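Local atomic coordinates of ADP-ribosylation factor-binding protein GGA1 (Saccharomyces cerevisiae, PDB entry 5CN1), a protein that may regulate membrane traffic through the trans-Golgi network and binds the small GTPases ARF1 and ARF2. Residues Thr33-Val38 with Ile91-Gly96. Residues are numbered along the deposited sequence; the frame is centred on the assembly and turned at random.
Sequences TKLRLV and ISVNLG
The peptide group joining T33 to K34 presents one flat face to V93, whose two methyls both sit over that side. CG2 of V93 stands almost directly above the T33 carbonyl carbon C, 3.3 Å away, and from the same face is 3.6 Å from K34 N. CG1 of V93 lies farther toward the oxygen, obliquely above T33 O at 3.2 Å. At the second flat group, CG2 of T33 lies off one face of the N94 carboxamide, displaced past its nitrogen end, 3.7 Å from ND2. These two side chains run side by side. N94 CG is anti to its own backbone N (chi1 -162°), which carries the amide out beside T33.

V93 also meets L35, the two passing in opposite senses, with L35 CG 4.0 Å from V93 CG2 and L35 CD1 4.1 Å from V93 CB. In the model V93 has CG1 nearly eclipsing its backbone N (chi1 1°), a strained torsion. Cutting V93 back to an alanine removes both methyls, which would probably open a gap above the T33–K34 peptide and take from L35 its contact with CG2.

The example illustrates how a short helical turn can be packed against the peptide that leads into a β-strand, here strand 34-43. L35 also packs on L27 and touches the R29 side chain of strand 21-29, while T33 is backbone-bonded to G90, just ahead of the turn. Helix 91-94 follows strand 82-89 after the single residue G90 and folds against the beginning of strand 34-43, its antiparallel neighbour. The turn lies at one end of this antiparallel pair, in the GAE (γ-adaptin ear) domain of the protein, an immunoglobulin-like β-sandwich of the E-set class.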
ATOM      1  N   THR A  33       5.324  -7.377  18.628  1.00 50.59           N
ATOM      2  CA  THR A  33       6.185  -6.432  17.906  1.00 47.22           C
ATOM      3  C   THR A  33       5.902  -6.245  16.403  1.00 44.81           C
ATOM      4  O   THR A  33       6.534  -5.404  15.771  1.00 44.30           O
ATOM      5  CB  THR A  33       7.635  -6.862  18.051  1.00 48.53           C
ATOM      6  OG1 THR A  33       7.725  -8.255  17.727  1.00 49.52           O
ATOM      7  CG2 THR A  33       8.103  -6.622  19.490  1.00 48.20           C
ATOM      8  N   LYS A  34       4.931  -6.973  15.852  1.00 45.67           N
ATOM      9  CA  LYS A  34       4.739  -7.044  14.403  1.00 46.59           C
ATOM     10  C   LYS A  34       3.317  -6.812  13.953  1.00 44.21           C
ATOM     11  O   LYS A  34       2.403  -7.543  14.341  1.00 42.19           O
ATOM     12  CB  LYS A  34       5.162  -8.418  13.864  1.00 53.48           C
ATOM     13  CG  LYS A  34       5.229  -8.464  12.337  1.00 57.60           C
ATOM     14  CD  LYS A  34       4.751  -9.791  11.779  1.00 62.46           C
ATOM     15  CE  LYS A  34       5.876 -10.805  11.701  1.00 65.73           C
ATOM     16  NZ  LYS A  34       6.685 -10.591  10.469  1.00 68.52           N
ATOM     17  N   LEU A  35       3.137  -5.810  13.101  1.00 43.72           N
ATOM     18  CA  LEU A  35       1.892  -5.640  12.342  1.00 43.39           C
ATOM     19  C   LEU A  35       2.007  -6.226  10.925  1.00 46.73           C
ATOM     20  O   LEU A  35       3.047  -6.103  10.264  1.00 42.68           O
ATOM     21  CB  LEU A  35       1.557  -4.172  12.224  1.00 43.39           C
ATOM     22  CG  LEU A  35       1.387  -3.477  13.551  1.00 44.51           C
ATOM     23  CD1 LEU A  35       1.419  -1.977  13.374  1.00 43.15           C
ATOM     24  CD2 LEU A  35       0.071  -3.905  14.178  1.00 49.12           C
ATOM     25  N   ARG A  36       0.931  -6.850  10.459  1.00 48.89           N
ATOM     26  CA  ARG A  36       0.883  -7.401   9.117  1.00 48.68           C
ATOM     27  C   ARG A  36      -0.127  -6.630   8.285  1.00 46.98           C
ATOM     28  O   ARG A  36      -1.292  -6.569   8.649  1.00 44.28           O
ATOM     29  CB  ARG A  36       0.515  -8.870   9.181  1.00 51.31           C
ATOM     30  CG  ARG A  36       0.436  -9.559   7.827  1.00 55.61           C
ATOM     31  CD  ARG A  36       0.636 -11.060   7.977  1.00 58.72           C
ATOM     32  NE  ARG A  36       0.437 -11.784   6.721  1.00 62.01           N
ATOM     33  CZ  ARG A  36      -0.754 -12.100   6.200  1.00 62.10           C
ATOM     34  NH1 ARG A  36      -1.888 -11.747   6.806  1.00 58.90           N
ATOM     35  NH2 ARG A  36      -0.811 -12.762   5.048  1.00 62.12           N
ATOM     36  N   LEU A  37       0.338  -6.013   7.193  1.00 48.15           N
ATOM     37  CA  LEU A  37      -0.540  -5.301   6.236  1.00 45.31           C
ATOM     38  C   LEU A  37      -0.747  -6.129   4.997  1.00 46.01           C
ATOM     39  O   LEU A  37       0.222  -6.650   4.415  1.00 43.53           O
ATOM     40  CB  LEU A  37       0.048  -3.976   5.761  1.00 47.81           C
ATOM     41  CG  LEU A  37       0.164  -2.837   6.754  1.00 48.66           C
ATOM     42  CD1 LEU A  37       1.449  -2.971   7.550  1.00 52.09           C
ATOM     43  CD2 LEU A  37       0.124  -1.520   6.016  1.00 49.94           C
ATOM     44  N   VAL A  38      -2.003  -6.213   4.567  1.00 45.05           N
ATOM     45  CA  VAL A  38      -2.344  -6.917   3.353  1.00 44.54           C
ATOM     46  C   VAL A  38      -2.889  -5.878   2.399  1.00 44.79           C
ATOM     47  O   VAL A  38      -4.083  -5.583   2.407  1.00 48.76           O
ATOM     48  CB  VAL A  38      -3.359  -8.036   3.624  1.00 47.82           C
ATOM     49  CG1 VAL A  38      -3.671  -8.806   2.345  1.00 52.24           C
ATOM     50  CG2 VAL A  38      -2.816  -8.988   4.678  1.00 47.52           C
ATOM     51  N   ILE A  91       9.878  -1.766  18.108  1.00 45.09           N
ATOM     52  CA  ILE A  91       9.433  -1.215  19.397  1.00 48.07           C
ATOM     53  C   ILE A  91       8.187  -0.368  19.238  1.00 46.56           C
ATOM     54  O   ILE A  91       7.250  -0.494  20.021  1.00 46.43           O
ATOM     55  CB  ILE A  91      10.525  -0.350  20.081  1.00 49.73           C
ATOM     56  N   SER A  92       8.162   0.456  18.196  1.00 45.93           N
ATOM     57  CA  SER A  92       7.055   1.407  17.985  1.00 46.68           C
ATOM     58  C   SER A  92       5.712   0.718  17.987  1.00 43.10           C
ATOM     59  O   SER A  92       4.748   1.236  18.550  1.00 41.12           O
ATOM     60  CB  SER A  92       7.210   2.165  16.672  1.00 47.73           C
ATOM     61  OG  SER A  92       8.341   2.995  16.704  1.00 52.26           O
ATOM     62  N   VAL A  93       5.651  -0.447  17.349  1.00 40.47           N
ATOM     63  CA  VAL A  93       4.410  -1.210  17.333  1.00 40.29           C
ATOM     64  C   VAL A  93       4.085  -1.722  18.736  1.00 41.97           C
ATOM     65  O   VAL A  93       2.928  -1.731  19.108  1.00 41.40           O
ATOM     66  CB  VAL A  93       4.329  -2.292  16.204  1.00 41.29           C
ATOM     67  CG1 VAL A  93       5.579  -2.363  15.361  1.00 42.48           C
ATOM     68  CG2 VAL A  93       3.896  -3.674  16.693  1.00 39.77           C
ATOM     69  N   ASN A  94       5.115  -2.101  19.500  1.00 44.41           N
ATOM     70  CA  ASN A  94       4.982  -2.666  20.851  1.00 45.50           C
ATOM     71  C   ASN A  94       4.453  -1.596  21.808  1.00 45.51           C
ATOM     72  O   ASN A  94       3.409  -1.770  22.434  1.00 49.10           O
ATOM     73  CB  ASN A  94       6.350  -3.208  21.303  1.00 49.88           C
ATOM     74  CG  ASN A  94       6.258  -4.183  22.465  1.00 54.82           C
ATOM     75  OD1 ASN A  94       5.230  -4.287  23.142  1.00 57.43           O
ATOM     76  ND2 ASN A  94       7.364  -4.885  22.724  1.00 56.72           N
ATOM     77  N   LEU A  95       5.147  -0.464  21.879  1.00 42.93           N
ATOM     78  CA  LEU A  95       4.528   0.769  22.349  1.00 46.20           C
ATOM     79  C   LEU A  95       3.348   1.072  21.450  1.00 51.19           C
ATOM     80  O   LEU A  95       3.106   0.389  20.448  1.00 53.58           O
ATOM     81  CB  LEU A  95       5.520   1.920  22.270  1.00 48.71           C
ATOM     82  CG  LEU A  95       6.560   2.041  23.394  1.00 52.77           C
ATOM     83  CD1 LEU A  95       6.794   0.759  24.183  1.00 55.28           C
ATOM     84  CD2 LEU A  95       7.884   2.588  22.871  1.00 56.87           C
ATOM     85  N   GLY A  96       2.598   2.106  21.767  1.00 49.50           N
ATOM     86  CA  GLY A  96       1.562   2.501  20.809  1.00 54.19           C
ATOM     87  C   GLY A  96       2.020   3.604  19.864  1.00 52.04           C
ATOM     88  O   GLY A  96       1.194   4.383  19.404  1.00 51.00           O
TER